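Local coordinates for OmpT protein (Vibrio cholerae serotype O1, PDB 6EHD) that probably acts as a general diffusion porin, an outer-membrane beta barrel through which ions and small solutes cross, at residues A[97-106]-A[267-275]; A[79-90]-A[116-126]. The protein carries 1 engineered substitution. All coordinates share one frame; numbering follows the deposited sequence.

Interaction 1 (A[97-106]-A[267-275]); sequences ADYSYFFGGT and TLVYLGVEY. With C8E ((hydroxyethyloxy)tri(ethyloxy)octane), chain G.
The ring of Tyr270 takes the CB of Ser100 squarely over the centre of one face, a CH-pi contact with CB 3.6 Å from the ring centroid. At its edge, in plane, lies CD1 of Leu268, two residues earlier on the same strand. Tyr101 is arranged differently: C14 of a bound C8E detergent sits over one ring face, while OE1 of Glu274 arrives at the edge. There Tyr101 OH donates to Glu274 OE1 over 2.6 Å, reaching the anti side of a carboxylate whose plane stands 82° from the ring. Arg282 also bonds to this phenol oxygen.

With its CG held between the backbone N and the carbonyl carbon (chi1 61°), Tyr270 rises from the strand until its OH accepts the backbone N-H of Tyr99, 3.0 Å from N to OH. A water links the same hydroxyl to the carbonyl of Ala97. Asp98 shapes the loop above the ring: its OD1 accepts from both N and OG of Ser100, the first being an Asx turn, and Ser100 OG in turn accepts from Gly104 N. Leu268 packs under the loop: its CG lies 3.6 Å from the carbonyl O of Phe103 and also meets CG2 of Thr106. Such a loop, folded inward and fastened to the inner barrel wall, is characteristic of L3, the constriction loop of general porins.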
loop_
_atom_site.group_PDB
_atom_site.type_symbol
_atom_site.label_atom_id
_atom_site.label_comp_id
_atom_site.label_asym_id
_atom_site.label_seq_id
_atom_site.Cartn_x
_atom_site.Cartn_y
_atom_site.Cartn_z
ATOM N N ALA A 97 -6.480 -6.026 5.323
ATOM C CA ALA A 97 -7.925 -5.858 5.273
ATOM C C ALA A 97 -8.337 -4.359 5.271
ATOM O O ALA A 97 -8.949 -3.845 6.202
ATOM C CB ALA A 97 -8.628 -6.655 6.433
ATOM N N ASP A 98 -8.032 -3.701 4.138
ATOM C CA ASP A 98 -8.532 -2.390 3.802
ATOM C C ASP A 98 -9.129 -2.447 2.362
ATOM O O ASP A 98 -8.326 -2.783 1.406
ATOM C CB ASP A 98 -7.422 -1.270 3.874
ATOM C CG ASP A 98 -7.847 0.040 3.091
ATOM O OD1 ASP A 98 -9.063 0.408 3.133
ATOM O OD2 ASP A 98 -6.978 0.660 2.421
ATOM N N TYR A 99 -10.451 -2.266 2.220
ATOM C CA TYR A 99 -11.147 -2.405 0.965
ATOM C C TYR A 99 -11.638 -1.058 0.443
ATOM O O TYR A 99 -12.426 -1.006 -0.495
ATOM C CB TYR A 99 -12.292 -3.394 1.106
ATOM C CG TYR A 99 -11.841 -4.764 1.612
ATOM C CD1 TYR A 99 -10.705 -5.412 1.104
ATOM C CD2 TYR A 99 -12.543 -5.379 2.615
ATOM C CE1 TYR A 99 -10.246 -6.612 1.656
ATOM C CE2 TYR A 99 -12.103 -6.601 3.166
ATOM C CZ TYR A 99 -10.989 -7.236 2.662
ATOM O OH TYR A 99 -10.601 -8.489 3.224
ATOM N N SER A 100 -11.108 0.040 0.997
ATOM C CA SER A 100 -11.539 1.395 0.578
ATOM C C SER A 100 -10.890 1.903 -0.738
ATOM O O SER A 100 -9.873 1.359 -1.230
ATOM C CB SER A 100 -11.192 2.381 1.732
ATOM O OG SER A 100 -9.787 2.600 1.864
ATOM N N TYR A 101 -11.467 2.995 -1.286
ATOM C CA TYR A 101 -10.941 3.742 -2.454
ATOM C C TYR A 101 -10.222 5.054 -2.045
ATOM O O TYR A 101 -9.472 5.565 -2.839
ATOM C CB TYR A 101 -12.080 4.066 -3.424
ATOM C CG TYR A 101 -12.393 3.009 -4.382
ATOM C CD1 TYR A 101 -11.721 2.943 -5.590
ATOM C CD2 TYR A 101 -13.386 2.061 -4.127
ATOM C CE1 TYR A 101 -11.981 1.863 -6.471
ATOM C CE2 TYR A 101 -13.687 1.043 -5.039
ATOM C CZ TYR A 101 -12.976 0.967 -6.243
ATOM O OH TYR A 101 -13.232 -0.068 -7.162
ATOM N N PHE A 102 -10.392 5.577 -0.812
ATOM C CA PHE A 102 -9.852 6.856 -0.359
ATOM C C PHE A 102 -9.226 6.958 1.034
ATOM O O PHE A 102 -8.116 7.475 1.182
ATOM C CB PHE A 102 -10.908 8.011 -0.435
ATOM C CG PHE A 102 -11.335 8.416 -1.817
ATOM C CD1 PHE A 102 -10.535 9.189 -2.581
ATOM C CD2 PHE A 102 -12.599 7.966 -2.323
ATOM C CE1 PHE A 102 -10.962 9.599 -3.871
ATOM C CE2 PHE A 102 -13.040 8.429 -3.597
ATOM C CZ PHE A 102 -12.204 9.228 -4.334
ATOM N N PHE A 103 -9.897 6.451 2.068
ATOM C CA PHE A 103 -9.566 6.863 3.461
ATOM C C PHE A 103 -8.955 5.791 4.381
ATOM O O PHE A 103 -8.390 6.115 5.403
ATOM C CB PHE A 103 -10.819 7.442 4.135
ATOM C CG PHE A 103 -11.421 8.662 3.395
ATOM C CD1 PHE A 103 -10.595 9.789 3.156
ATOM C CD2 PHE A 103 -12.717 8.625 2.892
ATOM C CE1 PHE A 103 -11.107 10.904 2.421
ATOM C CE2 PHE A 103 -13.215 9.723 2.159
ATOM C CZ PHE A 103 -12.396 10.857 1.964
ATOM N N GLY A 104 -9.156 4.507 4.053
ATOM C CA GLY A 104 -8.579 3.394 4.882
ATOM C C GLY A 104 -7.143 3.088 4.642
ATOM O O GLY A 104 -6.492 3.728 3.795
ATOM N N GLY A 105 -6.642 2.086 5.391
ATOM C CA GLY A 105 -5.229 1.684 5.470
ATOM C C GLY A 105 -4.521 2.144 6.742
ATOM O O GLY A 105 -3.301 1.958 6.861
ATOM N N THR A 106 -5.230 2.794 7.676
ATOM C CA THR A 106 -4.529 3.378 8.833
ATOM C C THR A 106 -3.916 2.284 9.736
ATOM O O THR A 106 -2.949 2.575 10.465
ATOM C CB THR A 106 -5.388 4.235 9.773
ATOM O OG1 THR A 106 -6.469 3.476 10.338
ATOM C CG2 THR A 106 -6.010 5.426 8.921
ATOM N N THR A 267 -9.028 6.261 15.413
ATOM C CA THR A 267 -10.129 5.485 14.861
ATOM C C THR A 267 -10.419 6.016 13.447
ATOM O O THR A 267 -10.486 7.264 13.274
ATOM C CB THR A 267 -11.357 5.646 15.763
ATOM O OG1 THR A 267 -11.047 5.081 17.078
ATOM C CG2 THR A 267 -12.477 4.869 15.219
ATOM N N LEU A 268 -10.601 5.086 12.485
ATOM C CA LEU A 268 -11.043 5.465 11.113
ATOM C C LEU A 268 -12.133 4.522 10.709
ATOM O O LEU A 268 -11.957 3.291 10.773
ATOM C CB LEU A 268 -9.828 5.481 10.108
ATOM C CG LEU A 268 -10.001 5.937 8.646
ATOM C CD1 LEU A 268 -10.870 5.015 7.842
ATOM C CD2 LEU A 268 -10.536 7.349 8.545
ATOM N N VAL A 269 -13.315 5.048 10.328
ATOM C CA VAL A 269 -14.406 4.223 9.799
ATOM C C VAL A 269 -14.717 4.722 8.358
ATOM O O VAL A 269 -14.760 5.951 8.099
ATOM C CB VAL A 269 -15.695 4.338 10.677
ATOM C CG1 VAL A 269 -16.815 3.527 10.070
ATOM C CG2 VAL A 269 -15.422 3.816 12.113
ATOM N N TYR A 270 -14.998 3.804 7.430
ATOM C CA TYR A 270 -15.404 4.178 6.059
ATOM C C TYR A 270 -16.609 3.373 5.641
ATOM O O TYR A 270 -16.799 2.208 6.080
ATOM C CB TYR A 270 -14.218 4.127 5.022
ATOM C CG TYR A 270 -13.583 2.750 4.844
ATOM C CD1 TYR A 270 -14.161 1.740 4.040
ATOM C CD2 TYR A 270 -12.406 2.428 5.578
ATOM C CE1 TYR A 270 -13.548 0.496 3.949
ATOM C CE2 TYR A 270 -11.801 1.172 5.509
ATOM C CZ TYR A 270 -12.388 0.195 4.705
ATOM O OH TYR A 270 -11.782 -1.057 4.652
ATOM N N LEU A 271 -17.438 3.965 4.739
ATOM C CA LEU A 271 -18.546 3.249 4.110
ATOM C C LEU A 271 -18.641 3.779 2.635
ATOM O O LEU A 271 -18.540 4.982 2.436
ATOM C CB LEU A 271 -19.877 3.698 4.802
ATOM C CG LEU A 271 -21.225 3.172 4.306
ATOM C CD1 LEU A 271 -21.363 1.664 4.187
ATOM C CD2 LEU A 271 -22.439 3.667 5.131
ATOM N N GLY A 272 -18.762 2.895 1.670
ATOM C CA GLY A 272 -18.825 3.356 0.255
ATOM C C GLY A 272 -19.507 2.405 -0.650
ATOM O O GLY A 272 -20.007 1.313 -0.268
ATOM N N VAL A 273 -19.613 2.850 -1.937
ATOM C CA VAL A 273 -20.237 2.105 -2.947
ATOM C C VAL A 273 -19.425 2.190 -4.248
ATOM O O VAL A 273 -18.896 3.262 -4.550
ATOM C CB VAL A 273 -21.695 2.605 -3.239
ATOM C CG1 VAL A 273 -21.767 4.024 -3.596
ATOM C CG2 VAL A 273 -22.373 1.770 -4.312
ATOM N N GLU A 274 -19.290 1.024 -4.918
ATOM C CA GLU A 274 -18.598 0.886 -6.230
ATOM C C GLU A 274 -19.584 0.487 -7.282
ATOM O O GLU A 274 -20.331 -0.518 -7.132
ATOM C CB GLU A 274 -17.483 -0.193 -6.122
ATOM C CG GLU A 274 -16.743 -0.592 -7.468
ATOM C CD GLU A 274 -16.035 -1.952 -7.242
ATOM O OE1 GLU A 274 -14.910 -1.962 -6.671
ATOM O OE2 GLU A 274 -16.668 -3.013 -7.430
ATOM N N TYR A 275 -19.496 1.102 -8.487
ATOM C CA TYR A 275 -20.408 0.727 -9.578
ATOM C C TYR A 275 -19.576 0.588 -10.841
ATOM O O TYR A 275 -18.887 1.542 -11.227
ATOM C CB TYR A 275 -21.526 1.799 -9.822
ATOM C CG TYR A 275 -22.428 1.488 -10.966
ATOM C CD1 TYR A 275 -23.562 0.673 -10.795
ATOM C CD2 TYR A 275 -22.211 2.029 -12.249
ATOM C CE1 TYR A 275 -24.424 0.353 -11.818
ATOM C CE2 TYR A 275 -23.075 1.674 -13.294
ATOM C CZ TYR A 275 -24.191 0.902 -13.091
ATOM O OH TYR A 275 -25.053 0.505 -14.119
HETATM C C11 C8E G . -11.326 -3.868 -3.070
HETATM O O12 C8E G . -11.107 -2.650 -3.834
HETATM C C13 C8E G . -10.196 -1.754 -3.145
HETATM C C14 C8E G . -9.793 -0.577 -4.018
HETATM O O15 C8E G . -8.995 -1.166 -5.073
HETATM C C16 C8E G . -8.970 -0.554 -6.332
HETATM C C17 C8E G . -7.946 0.465 -6.128
HETATM O O18 C8E G . -6.918 0.450 -7.113
HETATM C C19 C8E G . -5.900 1.460 -7.227
HETATM C C20 C8E G . -4.376 1.703 -6.904
HETATM O O21 C8E G . -3.783 3.110 -6.931
HETATM O O HOH W 1 -10.235 -1.468 6.777
#

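Interaction 2 (A[79-90]-A[116-126]); sequences FGKFSFGKQWTT and ALHDSQVKYVY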
loop_
_atom_site.group_PDB
_atom_site.type_symbol
_atom_site.label_atom_id
_atom_site.label_comp_id
_atom_site.label_asym_id
_atom_site.label_seq_id
_atom_site.Cartn_x
_atom_site.Cartn_y
_atom_site.Cartn_z
ATOM N N PHE A 79 12.310 -22.538 -9.618
ATOM C CA PHE A 79 12.590 -22.301 -8.228
ATOM C C PHE A 79 12.108 -20.898 -7.750
ATOM O O PHE A 79 12.510 -20.435 -6.670
ATOM C CB PHE A 79 14.051 -22.569 -7.827
ATOM C CG PHE A 79 15.101 -22.046 -8.763
ATOM C CD1 PHE A 79 15.482 -22.788 -9.902
ATOM C CD2 PHE A 79 15.835 -20.876 -8.447
ATOM C CE1 PHE A 79 16.502 -22.326 -10.743
ATOM C CE2 PHE A 79 16.869 -20.416 -9.290
ATOM C CZ PHE A 79 17.196 -21.146 -10.436
ATOM N N GLY A 80 11.223 -20.292 -8.527
ATOM C CA GLY A 80 10.628 -18.979 -8.174
ATOM C C GLY A 80 10.876 -17.895 -9.227
ATOM O O GLY A 80 11.688 -18.114 -10.184
ATOM N N LYS A 81 10.286 -16.710 -9.007
ATOM C CA LYS A 81 10.488 -15.556 -9.867
ATOM C C LYS A 81 11.303 -14.532 -9.136
ATOM O O LYS A 81 10.976 -14.172 -7.985
ATOM C CB LYS A 81 9.119 -14.985 -10.354
ATOM C CG LYS A 81 9.263 -13.762 -11.274
ATOM C CD LYS A 81 7.908 -13.218 -11.722
ATOM C CE LYS A 81 8.162 -12.209 -12.850
ATOM N NZ LYS A 81 6.868 -11.758 -13.410
ATOM N N PHE A 82 12.295 -13.955 -9.823
ATOM C CA PHE A 82 13.167 -12.935 -9.305
ATOM C C PHE A 82 12.992 -11.652 -10.118
ATOM O O PHE A 82 13.181 -11.681 -11.367
ATOM C CB PHE A 82 14.641 -13.337 -9.371
ATOM C CG PHE A 82 14.963 -14.632 -8.627
ATOM C CD1 PHE A 82 14.701 -15.852 -9.171
ATOM C CD2 PHE A 82 15.480 -14.576 -7.382
ATOM C CE1 PHE A 82 14.990 -17.040 -8.434
ATOM C CE2 PHE A 82 15.770 -15.745 -6.646
ATOM C CZ PHE A 82 15.510 -16.952 -7.181
ATOM N N SER A 83 12.694 -10.532 -9.429
ATOM C CA SER A 83 12.417 -9.225 -10.103
ATOM C C SER A 83 13.325 -8.156 -9.574
ATOM O O SER A 83 13.480 -7.940 -8.331
ATOM C CB SER A 83 10.879 -8.829 -9.925
ATOM O OG SER A 83 10.042 -9.778 -10.580
ATOM N N PHE A 84 13.960 -7.417 -10.503
ATOM C CA PHE A 84 14.965 -6.373 -10.161
ATOM C C PHE A 84 14.567 -5.001 -10.660
ATOM O O PHE A 84 14.136 -4.859 -11.838
ATOM C CB PHE A 84 16.387 -6.744 -10.873
ATOM C CG PHE A 84 16.908 -8.151 -10.555
ATOM C CD1 PHE A 84 16.446 -9.253 -11.236
ATOM C CD2 PHE A 84 17.876 -8.337 -9.603
ATOM C CE1 PHE A 84 16.879 -10.518 -10.911
ATOM C CE2 PHE A 84 18.337 -9.622 -9.270
ATOM C CZ PHE A 84 17.818 -10.700 -9.898
ATOM N N GLY A 85 14.894 -3.978 -9.854
ATOM C CA GLY A 85 14.755 -2.537 -10.226
ATOM C C GLY A 85 13.837 -1.729 -9.283
ATOM O O GLY A 85 13.737 -2.042 -8.095
ATOM N N LYS A 86 13.160 -0.714 -9.814
ATOM C CA LYS A 86 12.370 0.282 -9.013
ATOM C C LYS A 86 10.949 -0.321 -8.901
ATOM O O LYS A 86 10.252 -0.493 -9.931
ATOM C CB LYS A 86 12.312 1.621 -9.731
ATOM C CG LYS A 86 11.522 2.664 -8.973
ATOM C CD LYS A 86 11.486 4.037 -9.652
ATOM C CE LYS A 86 10.981 5.062 -8.620
ATOM N NZ LYS A 86 10.759 6.401 -9.205
ATOM N N GLN A 87 10.541 -0.687 -7.655
ATOM C CA GLN A 87 9.345 -1.508 -7.437
ATOM C C GLN A 87 8.581 -1.069 -6.179
ATOM O O GLN A 87 9.182 -0.536 -5.225
ATOM C CB GLN A 87 9.803 -3.000 -7.244
ATOM C CG GLN A 87 10.412 -3.605 -8.506
ATOM C CD GLN A 87 10.978 -4.968 -8.344
ATOM O OE1 GLN A 87 10.285 -5.987 -8.607
ATOM N NE2 GLN A 87 12.311 -5.037 -7.940
ATOM N N TRP A 88 7.306 -1.412 -6.121
ATOM C CA TRP A 88 6.564 -1.295 -4.815
ATOM C C TRP A 88 7.156 -2.315 -3.812
ATOM O O TRP A 88 7.665 -3.387 -4.273
ATOM C CB TRP A 88 5.068 -1.496 -4.986
ATOM C CG TRP A 88 4.433 -0.638 -6.044
ATOM C CD1 TRP A 88 3.702 -1.103 -7.101
ATOM C CD2 TRP A 88 4.631 0.748 -6.271
ATOM N NE1 TRP A 88 3.361 -0.072 -7.913
ATOM C CE2 TRP A 88 3.918 1.081 -7.426
ATOM C CE3 TRP A 88 5.357 1.767 -5.601
ATOM C CZ2 TRP A 88 3.897 2.384 -7.948
ATOM C CZ3 TRP A 88 5.319 3.072 -6.107
ATOM C CH2 TRP A 88 4.595 3.363 -7.266
ATOM N N THR A 89 7.032 -2.068 -2.508
ATOM C CA THR A 89 7.442 -3.102 -1.506
ATOM C C THR A 89 6.564 -4.371 -1.550
ATOM O O THR A 89 5.373 -4.335 -1.955
ATOM C CB THR A 89 7.509 -2.559 -0.065
ATOM O OG1 THR A 89 6.201 -2.193 0.396
ATOM C CG2 THR A 89 8.452 -1.378 0.067
ATOM N N THR A 90 7.158 -5.504 -1.177
ATOM C CA THR A 90 6.447 -6.762 -0.984
ATOM C C THR A 90 5.264 -6.536 0.062
ATOM O O THR A 90 4.139 -7.044 -0.145
ATOM C CB THR A 90 7.391 -7.873 -0.423
ATOM O OG1 THR A 90 8.435 -8.114 -1.364
ATOM C CG2 THR A 90 6.625 -9.168 -0.156
ATOM N N ALA A 116 6.019 2.841 0.681
ATOM C CA ALA A 116 5.680 1.689 -0.084
ATOM C C ALA A 116 6.547 1.527 -1.342
ATOM O O ALA A 116 6.214 0.721 -2.188
ATOM C CB ALA A 116 4.183 1.659 -0.415
ATOM N N LEU A 117 7.711 2.176 -1.393
ATOM C CA LEU A 117 8.557 2.144 -2.578
ATOM C C LEU A 117 10.046 2.056 -2.191
ATOM O O LEU A 117 10.440 2.747 -1.247
ATOM C CB LEU A 117 8.306 3.472 -3.315
ATOM C CG LEU A 117 9.207 3.977 -4.456
ATOM C CD1 LEU A 117 9.027 3.038 -5.619
ATOM C CD2 LEU A 117 8.881 5.406 -4.870
ATOM N N HIS A 118 10.834 1.291 -2.971
ATOM C CA HIS A 118 12.332 1.294 -2.914
ATOM C C HIS A 118 12.821 1.129 -4.332
ATOM O O HIS A 118 12.384 0.219 -5.115
ATOM C CB HIS A 118 12.861 0.206 -1.971
ATOM C CG HIS A 118 14.333 0.307 -1.604
ATOM N ND1 HIS A 118 15.361 0.089 -2.512
ATOM C CD2 HIS A 118 14.935 0.527 -0.400
ATOM C CE1 HIS A 118 16.525 0.262 -1.888
ATOM N NE2 HIS A 118 16.297 0.452 -0.599
ATOM N N ASP A 119 13.703 2.061 -4.714
ATOM C CA ASP A 119 14.195 2.173 -6.105
ATOM C C ASP A 119 15.193 1.102 -6.558
ATOM O O ASP A 119 15.519 0.979 -7.759
ATOM C CB ASP A 119 14.897 3.548 -6.318
ATOM C CG ASP A 119 13.936 4.734 -6.264
ATOM O OD1 ASP A 119 12.706 4.526 -6.126
ATOM O OD2 ASP A 119 14.423 5.897 -6.318
ATOM N N SER A 120 15.739 0.346 -5.638
ATOM C CA SER A 120 16.660 -0.690 -6.061
ATOM C C SER A 120 16.446 -1.952 -5.222
ATOM O O SER A 120 17.179 -2.174 -4.253
ATOM C CB SER A 120 18.128 -0.201 -5.974
ATOM O OG SER A 120 18.943 -1.279 -6.379
ATOM N N GLN A 121 15.457 -2.784 -5.617
ATOM C CA GLN A 121 15.162 -3.999 -4.881
ATOM C C GLN A 121 15.344 -5.209 -5.737
ATOM O O GLN A 121 15.191 -5.131 -6.960
ATOM C CB GLN A 121 13.661 -4.035 -4.452
ATOM C CG GLN A 121 13.226 -3.114 -3.424
ATOM C CD GLN A 121 11.687 -3.274 -3.121
ATOM O OE1 GLN A 121 11.271 -4.170 -2.387
ATOM N NE2 GLN A 121 10.887 -2.374 -3.691
ATOM N N VAL A 122 15.597 -6.333 -5.071
ATOM C CA VAL A 122 15.333 -7.655 -5.609
ATOM C C VAL A 122 14.107 -8.256 -4.888
ATOM O O VAL A 122 14.122 -8.337 -3.654
ATOM C CB VAL A 122 16.451 -8.681 -5.345
ATOM C CG1 VAL A 122 16.304 -9.843 -6.279
ATOM C CG2 VAL A 122 17.805 -8.050 -5.396
ATOM N N LYS A 123 13.122 -8.755 -5.655
ATOM C CA LYS A 123 11.881 -9.317 -5.038
ATOM C C LYS A 123 11.751 -10.724 -5.560
ATOM O O LYS A 123 12.124 -11.010 -6.729
ATOM C CB LYS A 123 10.643 -8.430 -5.356
ATOM C CG LYS A 123 10.607 -7.108 -4.595
ATOM C CD LYS A 123 9.460 -6.157 -5.009
ATOM C CE LYS A 123 8.063 -6.781 -4.885
ATOM N NZ LYS A 123 7.080 -5.860 -5.572
ATOM N N TYR A 124 11.315 -11.596 -4.675
ATOM C CA TYR A 124 11.110 -13.014 -4.939
ATOM C C TYR A 124 9.652 -13.462 -4.742
ATOM O O TYR A 124 9.011 -13.057 -3.750
ATOM C CB TYR A 124 12.002 -13.815 -3.937
ATOM C CG TYR A 124 11.887 -15.307 -4.046
ATOM C CD1 TYR A 124 12.479 -16.017 -5.113
ATOM C CD2 TYR A 124 11.173 -16.048 -3.080
ATOM C CE1 TYR A 124 12.403 -17.386 -5.211
ATOM C CE2 TYR A 124 11.075 -17.431 -3.170
ATOM C CZ TYR A 124 11.703 -18.111 -4.216
ATOM O OH TYR A 124 11.528 -19.495 -4.323
ATOM N N VAL A 125 9.149 -14.294 -5.608
ATOM C CA VAL A 125 7.828 -14.909 -5.463
ATOM C C VAL A 125 7.864 -16.350 -5.817
ATOM O O VAL A 125 8.392 -16.708 -6.902
ATOM C CB VAL A 125 6.796 -14.220 -6.384
ATOM C CG1 VAL A 125 5.428 -14.949 -6.276
ATOM C CG2 VAL A 125 6.704 -12.729 -6.116
ATOM N N TYR A 126 7.410 -17.219 -4.896
ATOM C CA TYR A 126 7.167 -18.670 -5.189
ATOM C C TYR A 126 5.715 -19.039 -5.013
ATOM O O TYR A 126 5.166 -18.721 -3.924
ATOM C CB TYR A 126 8.051 -19.491 -4.277
ATOM C CG TYR A 126 7.861 -20.966 -4.573
ATOM C CD1 TYR A 126 8.509 -21.554 -5.677
ATOM C CD2 TYR A 126 7.006 -21.754 -3.821
ATOM C CE1 TYR A 126 8.328 -22.885 -5.990
ATOM C CE2 TYR A 126 6.809 -23.096 -4.139
ATOM C CZ TYR A 126 7.473 -23.642 -5.224
ATOM O OH TYR A 126 7.299 -24.954 -5.568
HETATM O O HOH W 2 7.689 -6.121 -8.305
HETATM O O HOH W 3 7.914 -10.209 -3.446
HETATM O O HOH W 4 10.097 -5.936 -0.572
#
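Strands 80-84 and 121-126, paired from Gly80 opposite Tyr126, are neighbouring antiparallel strands of the porin barrel, and beyond a beta bulge, where the register slips by one between Gly85 and Gln87, the pairing resumes as a short two-stranded ladder. Backbone bonds join Lys81 with Val125, Ser83 with Lys123 and Gly85 with Gln121; past the bulge, Gln87 N reaches His118 O at 3.3 Å, and Thr89 N, at the N-cap of helix 90-94, donates to Ala116 O.

Aromatic and apolar groups share the face that carries Phe82, Phe84, Val122 and Tyr124. Phe82 and Tyr124 run side by side, their planes 56° apart, with Tyr124 CD1 3.6 Å above the Phe82 ring and offset toward its rim. Past the bulge, Leu117 CD1 meets Trp88 CZ3 at 3.7 Å, the two side chains crossing at a slant.

Polar side chains gather on the face of Gln87, Gln121 and Lys123. The Gln87 amide donates to Ser83 O from above the carbonyl plane, so that oxygen serves both NE2 and Lys123 N. A bend at chi3 (57°) brings Lys123 NZ to Trp88 O, 2.9 Å away, and a water joins NZ to Gln87 OE1; Asp93 also forms a salt bridge with Lys123 NZ. Gln121 NE2 adds a weak bond to Trp88 O.

On the other face, at the far end of the strand pair, Tyr124, its CG anti to the backbone N, lays its hydroxyl against the turn, where OH donates to Phe79 O over 2.7 Å, tilted 33° from the carbonyl plane.

In the fold
From the N terminus the chain first meets 79-90, leaves the barrel wall through helix 90-94 and the loop holding 97-106, and returns at 116-126. Interaction 2 closes this excursion, joining its departing and returning ends over a gap of 25 residues. Interaction 1 is far longer in sequence: 160 residues separate 97-106 from 267-275, which lies on strand 263-276. The two contacts cross, since 97-106 falls within the span closed by interaction 2 while its partner lies beyond it. Their centres are 27 Å apart, on opposite sides of the chain's centre; together they hold the base of the loop at one wall and its middle at another.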